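Local structure of DNA polymerase sliding clamp (Archaeoglobus fulgidus, 1RWZ) at residues A[44-49]-A[121-126]; A[196-201]-A[221-226]. The protein forms a ring-shaped trimer that encircles DNA and probably serves as a moving platform tethering the polymerase and other replication proteins to it. All coordinates share one frame; numbering follows the deposited sequence.

Contact 1: A[44-49]-A[121-126]; sequences VAMVIV and RIPELE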
ATOM      1  N   VAL A  44      27.373   9.197  14.468  1.00 22.19           N
ATOM      2  CA  VAL A  44      26.688  10.449  14.193  1.00 20.19           C
ATOM      3  C   VAL A  44      25.413  10.541  15.026  1.00 19.47           C
ATOM      4  O   VAL A  44      24.945  11.633  15.344  1.00 17.77           O
ATOM      5  CB  VAL A  44      26.328  10.547  12.695  1.00 20.96           C
ATOM      6  CG1 VAL A  44      25.541  11.813  12.422  1.00 21.63           C
ATOM      7  CG2 VAL A  44      27.606  10.528  11.852  1.00 22.30           C
ATOM      8  N   ALA A  45      24.865   9.387  15.391  1.00 18.72           N
ATOM      9  CA  ALA A  45      23.634   9.349  16.176  1.00 18.63           C
ATOM     10  C   ALA A  45      23.657   8.279  17.257  1.00 18.42           C
ATOM     11  O   ALA A  45      24.327   7.252  17.122  1.00 19.98           O
ATOM     12  CB  ALA A  45      22.448   9.121  15.248  1.00 19.21           C
ATOM     13  N   MET A  46      22.917   8.530  18.332  1.00 17.06           N
ATOM     14  CA  MET A  46      22.814   7.603  19.447  1.00 17.66           C
ATOM     15  C   MET A  46      21.332   7.438  19.774  1.00 16.37           C
ATOM     16  O   MET A  46      20.532   8.335  19.510  1.00 14.86           O
ATOM     17  CB  MET A  46      23.549   8.165  20.670  1.00 20.49           C
ATOM     18  CG  MET A  46      23.514   7.277  21.917  1.00 25.07           C
ATOM     19  SD  MET A  46      24.244   8.062  23.394  1.00 30.40           S
ATOM     20  CE  MET A  46      25.967   7.675  23.191  1.00 30.46           C
ATOM     21  N   VAL A  47      20.973   6.286  20.325  1.00 15.69           N
ATOM     22  CA  VAL A  47      19.590   6.035  20.724  1.00 15.52           C
ATOM     23  C   VAL A  47      19.606   5.528  22.162  1.00 15.39           C
ATOM     24  O   VAL A  47      20.463   4.731  22.546  1.00 15.68           O
ATOM     25  CB  VAL A  47      18.894   4.999  19.795  1.00 15.64           C
ATOM     26  CG1 VAL A  47      19.597   3.651  19.871  1.00 16.71           C
ATOM     27  CG2 VAL A  47      17.412   4.870  20.183  1.00 15.54           C
ATOM     28  N   ILE A  48      18.672   6.021  22.966  1.00 14.81           N
ATOM     29  CA  ILE A  48      18.576   5.624  24.359  1.00 15.25           C
ATOM     30  C   ILE A  48      17.120   5.244  24.577  1.00 15.25           C
ATOM     31  O   ILE A  48      16.235   6.083  24.420  1.00 14.37           O
ATOM     32  CB  ILE A  48      18.922   6.786  25.301  1.00 16.27           C
ATOM     33  CG1 ILE A  48      20.294   7.372  24.940  1.00 17.43           C
ATOM     34  CG2 ILE A  48      18.903   6.295  26.744  1.00 16.63           C
ATOM     35  CD1 ILE A  48      20.580   8.718  25.596  1.00 19.81           C
ATOM     36  N   VAL A  49      16.887   3.983  24.925  1.00 14.85           N
ATOM     37  CA  VAL A  49      15.539   3.474  25.147  1.00 15.13           C
ATOM     38  C   VAL A  49      15.296   3.128  26.610  1.00 15.07           C
ATOM     39  O   VAL A  49      16.107   2.461  27.250  1.00 15.18           O
ATOM     40  CB  VAL A  49      15.273   2.194  24.313  1.00 15.25           C
ATOM     41  CG1 VAL A  49      13.905   1.614  24.665  1.00 17.28           C
ATOM     42  CG2 VAL A  49      15.340   2.507  22.828  1.00 16.58           C
ATOM     43  N   ARG A 121      28.507   5.866  26.788  1.00 38.95           N
ATOM     44  CA  ARG A 121      28.117   6.720  27.904  1.00 39.01           C
ATOM     45  C   ARG A 121      27.147   7.799  27.434  1.00 38.38           C
ATOM     46  O   ARG A 121      27.227   8.264  26.299  1.00 37.82           O
ATOM     47  CB  ARG A 121      29.346   7.385  28.535  1.00 40.03           C
ATOM     48  CG  ARG A 121      30.285   6.430  29.260  1.00 42.02           C
ATOM     49  CD  ARG A 121      31.381   7.197  29.991  1.00 43.96           C
ATOM     50  NE  ARG A 121      32.257   6.316  30.760  1.00 45.75           N
ATOM     51  CZ  ARG A 121      33.254   6.740  31.531  1.00 46.66           C
ATOM     52  NH1 ARG A 121      33.507   8.040  31.641  1.00 47.16           N
ATOM     53  NH2 ARG A 121      34.000   5.866  32.194  1.00 47.19           N
ATOM     54  N   ILE A 122      26.233   8.191  28.313  1.00 38.00           N
ATOM     55  CA  ILE A 122      25.256   9.223  27.986  1.00 38.17           C
ATOM     56  C   ILE A 122      25.881  10.602  28.180  1.00 39.07           C
ATOM     57  O   ILE A 122      26.295  10.957  29.282  1.00 38.82           O
ATOM     58  CB  ILE A 122      24.005   9.112  28.885  1.00 37.50           C
ATOM     59  CG1 ILE A 122      23.338   7.748  28.679  1.00 37.04           C
ATOM     60  CG2 ILE A 122      23.028  10.237  28.559  1.00 37.23           C
ATOM     61  CD1 ILE A 122      22.164   7.492  29.599  1.00 37.21           C
ATOM     62  N   PRO A 123      25.951  11.402  27.106  1.00 40.26           N
ATOM     63  CA  PRO A 123      26.536  12.744  27.200  1.00 40.94           C
ATOM     64  C   PRO A 123      25.732  13.672  28.109  1.00 41.72           C
ATOM     65  O   PRO A 123      24.509  13.722  28.025  1.00 42.06           O
ATOM     66  CB  PRO A 123      26.542  13.214  25.747  1.00 41.25           C
ATOM     67  CG  PRO A 123      25.325  12.545  25.180  1.00 40.77           C
ATOM     68  CD  PRO A 123      25.433  11.146  25.749  1.00 40.37           C
ATOM     69  N   GLU A 124      26.422  14.394  28.989  1.00 42.34           N
ATOM     70  CA  GLU A 124      25.758  15.323  29.898  1.00 42.72           C
ATOM     71  C   GLU A 124      25.615  16.670  29.205  1.00 42.36           C
ATOM     72  O   GLU A 124      26.241  17.659  29.591  1.00 42.73           O
ATOM     73  CB  GLU A 124      26.562  15.486  31.192  1.00 43.84           C
ATOM     74  CG  GLU A 124      26.606  14.237  32.057  1.00 45.59           C
ATOM     75  CD  GLU A 124      27.315  14.469  33.377  1.00 47.02           C
ATOM     76  OE1 GLU A 124      28.510  14.840  33.355  1.00 47.28           O
ATOM     77  OE2 GLU A 124      26.677  14.284  34.438  1.00 47.79           O
ATOM     78  N   LEU A 125      24.782  16.690  28.172  1.00 41.12           N
ATOM     79  CA  LEU A 125      24.537  17.889  27.389  1.00 39.33           C
ATOM     80  C   LEU A 125      23.810  18.983  28.161  1.00 38.39           C
ATOM     81  O   LEU A 125      22.774  18.746  28.779  1.00 38.29           O
ATOM     82  CB  LEU A 125      23.737  17.521  26.136  1.00 38.34           C
ATOM     83  CG  LEU A 125      24.490  16.635  25.140  1.00 38.01           C
ATOM     84  CD1 LEU A 125      23.536  16.114  24.071  1.00 37.02           C
ATOM     85  CD2 LEU A 125      25.624  17.435  24.519  1.00 37.17           C
ATOM     86  N   GLU A 126      24.373  20.184  28.121  1.00 37.20           N
ATOM     87  CA  GLU A 126      23.791  21.342  28.788  1.00 36.31           C
ATOM     88  C   GLU A 126      23.162  22.186  27.682  1.00 34.05           C
ATOM     89  O   GLU A 126      23.868  22.899  26.970  1.00 34.10           O
ATOM     90  CB  GLU A 126      24.887  22.140  29.497  1.00 38.13           C
ATOM     91  CG  GLU A 126      24.383  23.323  30.306  1.00 41.33           C
ATOM     92  CD  GLU A 126      23.701  22.900  31.591  1.00 43.03           C
ATOM     93  OE1 GLU A 126      23.174  23.783  32.302  1.00 44.65           O
ATOM     94  OE2 GLU A 126      23.696  21.686  31.893  1.00 44.28           O
TER
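The pyrrolidine ring of P123 offers its CD corner to the thioether of M46, whose chain comes end-on to it, with M46 SD 4.1 Å from P123 CD. The peptide carbonyl of R121 takes the next place on the methionine: M46 CE rests 3.4 Å from R121 O, off the peptide plane, above one face and past the oxygen, at a C-O-CE angle of about 139°. R121 thus contributes its backbone here, its CB being directed away from the strand. The M46 chain leaves strand 45-52 fully extended, CG anti to the backbone N, and then bends at its last torsion (chi3 -86°), which swings the methyl toward this carbonyl. Here a loop is laid over the continuous sheet in which strand 45-52 pairs with strand 232-238, joining the two domains of the PCNA subunit; residues 121-126 belong to the interdomain connecting loop, whose surroundings in PCNA relatives receive the PIP-box peptides of partner proteins. Two residues along the strand, I48 and I122 cross obliquely, the terminal methyl CD1 of I48 lying 4.1 Å from the branch methyl CG2 of I122. V39 and P120 also border M46, while I237 of the neighbouring C-domain strand touches both I48 and P123. Past the proline the loop makes an inverse gamma turn centred on E124, with a weak backbone bond from L125 N to P123 O.

Contact 2: A[196-201]-A[221-226]; sequences DYLKEF and VRLVFE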
ATOM      1  N   ASP A 196      18.572  13.365   6.660  1.00 19.85           N
ATOM      2  CA  ASP A 196      18.525  11.908   6.534  1.00 21.18           C
ATOM      3  C   ASP A 196      18.308  11.217   7.876  1.00 20.10           C
ATOM      4  O   ASP A 196      17.449  10.337   8.001  1.00 19.02           O
ATOM      5  CB  ASP A 196      19.812  11.369   5.900  1.00 25.08           C
ATOM      6  CG  ASP A 196      19.975  11.782   4.449  1.00 29.34           C
ATOM      7  OD1 ASP A 196      19.009  11.635   3.671  1.00 31.38           O
ATOM      8  OD2 ASP A 196      21.080  12.242   4.079  1.00 32.80           O
ATOM      9  N   TYR A 197      19.091  11.605   8.877  1.00 17.87           N
ATOM     10  CA  TYR A 197      18.950  11.010  10.198  1.00 17.94           C
ATOM     11  C   TYR A 197      17.635  11.393  10.870  1.00 17.39           C
ATOM     12  O   TYR A 197      16.974  10.546  11.470  1.00 17.73           O
ATOM     13  CB  TYR A 197      20.111  11.410  11.107  1.00 17.71           C
ATOM     14  CG  TYR A 197      21.344  10.551  10.934  1.00 19.30           C
ATOM     15  CD1 TYR A 197      22.290  10.840   9.948  1.00 20.15           C
ATOM     16  CD2 TYR A 197      21.562   9.450  11.756  1.00 19.72           C
ATOM     17  CE1 TYR A 197      23.431  10.048   9.793  1.00 20.74           C
ATOM     18  CE2 TYR A 197      22.695   8.650  11.609  1.00 20.64           C
ATOM     19  CZ  TYR A 197      23.625   8.959  10.626  1.00 20.48           C
ATOM     20  OH  TYR A 197      24.750   8.173  10.491  1.00 20.80           O
ATOM     21  N   LEU A 198      17.263  12.665  10.772  1.00 17.22           N
ATOM     22  CA  LEU A 198      16.027  13.141  11.387  1.00 17.23           C
ATOM     23  C   LEU A 198      14.822  12.403  10.816  1.00 17.93           C
ATOM     24  O   LEU A 198      13.896  12.048  11.546  1.00 17.70           O
ATOM     25  CB  LEU A 198      15.868  14.648  11.165  1.00 16.44           C
ATOM     26  CG  LEU A 198      16.899  15.527  11.886  1.00 15.28           C
ATOM     27  CD1 LEU A 198      16.769  16.970  11.428  1.00 15.84           C
ATOM     28  CD2 LEU A 198      16.686  15.419  13.392  1.00 15.28           C
ATOM     29  N   LYS A 199      14.845  12.167   9.509  1.00 18.02           N
ATOM     30  CA  LYS A 199      13.750  11.466   8.854  1.00 19.66           C
ATOM     31  C   LYS A 199      13.665  10.033   9.374  1.00 19.33           C
ATOM     32  O   LYS A 199      12.572   9.526   9.638  1.00 19.44           O
ATOM     33  CB  LYS A 199      13.959  11.476   7.336  1.00 21.39           C
ATOM     34  CG  LYS A 199      12.778  10.969   6.532  1.00 24.51           C
ATOM     35  CD  LYS A 199      13.049  11.137   5.046  1.00 26.75           C
ATOM     36  CE  LYS A 199      11.886  10.657   4.198  1.00 28.89           C
ATOM     37  NZ  LYS A 199      12.218  10.747   2.747  1.00 30.07           N
ATOM     38  N   GLU A 200      14.818   9.387   9.540  1.00 18.65           N
ATOM     39  CA  GLU A 200      14.865   8.014  10.038  1.00 18.60           C
ATOM     40  C   GLU A 200      14.323   7.939  11.467  1.00 18.21           C
ATOM     41  O   GLU A 200      13.565   7.026  11.806  1.00 17.56           O
ATOM     42  CB  GLU A 200      16.305   7.487   9.995  1.00 20.42           C
ATOM     43  CG  GLU A 200      16.459   5.994  10.268  1.00 22.18           C
ATOM     44  CD  GLU A 200      15.728   5.125   9.256  1.00 24.17           C
ATOM     45  OE1 GLU A 200      15.682   5.494   8.064  1.00 25.57           O
ATOM     46  OE2 GLU A 200      15.209   4.060   9.650  1.00 25.86           O
ATOM     47  N   PHE A 201      14.709   8.902  12.301  1.00 16.77           N
ATOM     48  CA  PHE A 201      14.248   8.952  13.691  1.00 16.27           C
ATOM     49  C   PHE A 201      12.718   8.952  13.764  1.00 16.94           C
ATOM     50  O   PHE A 201      12.125   8.222  14.553  1.00 16.10           O
ATOM     51  CB  PHE A 201      14.726  10.236  14.378  1.00 15.93           C
ATOM     52  CG  PHE A 201      16.220  10.353  14.526  1.00 15.65           C
ATOM     53  CD1 PHE A 201      16.793  11.595  14.798  1.00 15.80           C
ATOM     54  CD2 PHE A 201      17.047   9.241  14.427  1.00 15.60           C
ATOM     55  CE1 PHE A 201      18.171  11.732  14.971  1.00 16.04           C
ATOM     56  CE2 PHE A 201      18.433   9.368  14.598  1.00 15.46           C
ATOM     57  CZ  PHE A 201      18.991  10.614  14.871  1.00 14.83           C
ATOM     58  N   VAL A 221      21.642  17.636  19.113  1.00 14.40           N
ATOM     59  CA  VAL A 221      20.276  17.881  19.555  1.00 13.57           C
ATOM     60  C   VAL A 221      19.751  16.608  20.215  1.00 14.02           C
ATOM     61  O   VAL A 221      20.123  15.499  19.821  1.00 13.48           O
ATOM     62  CB  VAL A 221      19.358  18.279  18.360  1.00 13.05           C
ATOM     63  CG1 VAL A 221      19.338  17.171  17.306  1.00 13.13           C
ATOM     64  CG2 VAL A 221      17.946  18.577  18.856  1.00 13.12           C
ATOM     65  N   ARG A 222      18.931  16.769  21.253  1.00 13.43           N
ATOM     66  CA  ARG A 222      18.324  15.630  21.930  1.00 14.16           C
ATOM     67  C   ARG A 222      16.849  15.634  21.531  1.00 13.06           C
ATOM     68  O   ARG A 222      16.166  16.643  21.695  1.00 13.38           O
ATOM     69  CB  ARG A 222      18.408  15.758  23.457  1.00 15.07           C
ATOM     70  CG  ARG A 222      19.801  15.663  24.067  1.00 18.46           C
ATOM     71  CD  ARG A 222      19.703  15.836  25.589  1.00 19.76           C
ATOM     72  NE  ARG A 222      18.841  14.822  26.194  1.00 22.00           N
ATOM     73  CZ  ARG A 222      18.184  14.968  27.343  1.00 22.90           C
ATOM     74  NH1 ARG A 222      18.282  16.097  28.037  1.00 23.41           N
ATOM     75  NH2 ARG A 222      17.415  13.983  27.797  1.00 22.90           N
ATOM     76  N   LEU A 223      16.379  14.511  21.001  1.00 12.28           N
ATOM     77  CA  LEU A 223      14.990  14.364  20.581  1.00 12.93           C
ATOM     78  C   LEU A 223      14.386  13.262  21.437  1.00 12.64           C
ATOM     79  O   LEU A 223      14.595  12.080  21.184  1.00 12.10           O
ATOM     80  CB  LEU A 223      14.930  13.984  19.099  1.00 13.28           C
ATOM     81  CG  LEU A 223      15.586  15.014  18.170  1.00 14.27           C
ATOM     82  CD1 LEU A 223      15.679  14.454  16.758  1.00 15.60           C
ATOM     83  CD2 LEU A 223      14.790  16.310  18.185  1.00 13.68           C
ATOM     84  N   VAL A 224      13.648  13.658  22.465  1.00 12.32           N
ATOM     85  CA  VAL A 224      13.049  12.688  23.361  1.00 12.34           C
ATOM     86  C   VAL A 224      11.611  12.397  22.958  1.00 12.87           C
ATOM     87  O   VAL A 224      10.714  13.213  23.179  1.00 12.28           O
ATOM     88  CB  VAL A 224      13.082  13.192  24.817  1.00 13.09           C
ATOM     89  CG1 VAL A 224      12.621  12.095  25.770  1.00 13.72           C
ATOM     90  CG2 VAL A 224      14.500  13.638  25.174  1.00 14.28           C
ATOM     91  N   PHE A 225      11.409  11.233  22.351  1.00 12.64           N
ATOM     92  CA  PHE A 225      10.082  10.807  21.928  1.00 13.83           C
ATOM     93  C   PHE A 225       9.453   9.925  23.011  1.00 13.92           C
ATOM     94  O   PHE A 225      10.131   9.096  23.621  1.00 14.31           O
ATOM     95  CB  PHE A 225      10.146   9.966  20.643  1.00 13.47           C
ATOM     96  CG  PHE A 225      10.611  10.713  19.429  1.00 13.79           C
ATOM     97  CD1 PHE A 225      11.970  10.811  19.132  1.00 12.95           C
ATOM     98  CD2 PHE A 225       9.692  11.281  18.555  1.00 13.98           C
ATOM     99  CE1 PHE A 225      12.401  11.459  17.979  1.00 13.60           C
ATOM    100  CE2 PHE A 225      10.110  11.933  17.399  1.00 14.40           C
ATOM    101  CZ  PHE A 225      11.474  12.021  17.109  1.00 14.67           C
ATOM    102  N   GLU A 226       8.159  10.120  23.251  1.00 14.55           N
ATOM    103  CA  GLU A 226       7.418   9.292  24.199  1.00 14.95           C
ATOM    104  C   GLU A 226       6.432   8.589  23.278  1.00 14.60           C
ATOM    105  O   GLU A 226       5.548   9.216  22.691  1.00 14.46           O
ATOM    106  CB  GLU A 226       6.741  10.160  25.262  1.00 16.20           C
ATOM    107  CG  GLU A 226       7.788  10.840  26.135  1.00 21.15           C
ATOM    108  CD  GLU A 226       7.209  11.671  27.256  1.00 24.20           C
ATOM    109  OE1 GLU A 226       6.743  11.092  28.258  1.00 25.57           O
ATOM    110  OE2 GLU A 226       7.225  12.910  27.129  1.00 27.08           O
TER
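L223 is directed toward the helix and lies at about a right angle to both L198 and F201, side chains one helical turn apart. This is the helix-on-sheet layer of the DNA-clamp fold, in which helices such as 195-201 line the inner side of the ring and the sheets form its outside. The two segments run almost in the same direction, their axes 13° apart and 11.6 Å distant at closest approach. A single methyl, L223 CD1, makes both of the closest approaches: it is 3.6 Å from L198 CD2 and equally 3.6 Å from F201 CD1, and the two directions open by about 68° at that carbon. L198 starts off obliquely to the strand, yet with CD1 anti to CA (chi2 172°) the other methyl, CD2, is the one turned to L223. Y197 O of the same helix lies 3.1 Å above one face of the F201 ring, displaced toward the rim, and Y236 of the adjacent strand stacks with the ring. All four touching residues are buried and apolar, so dispersion and exclusion of water account for the adhesion. On the strand, L223 and F225 alternate with V224, which is turned from the helix. F225 makes the longer approach: the CB methylene of F201 meets the F225 ring obliquely, 4.5 Å from F225 CE1.

In the fold
The loop 121-126 and helix 195-201 cover opposite faces of one antiparallel sheet that spans both domains, and contacts 1 and 2 are where each meets it; strand 45-52 is separated from strand 221-227 by strand 232-238. The centres of the two contacts are about 12 Å apart. Through alternation along the strand, M46 and I48 serve the loop while A45 faces the helix, its CB 3.6 Å from Y197 CD2 and 3.8 Å from F201 CZ. On the loop side, L125 CD1 packs 3.8 Å from R222 CG, tying the connecting loop to the strand of contact 2. Neither contact touches another subunit of the trimer; both are formed within a single subunit, contact 1 at its surface and contact 2 in its core.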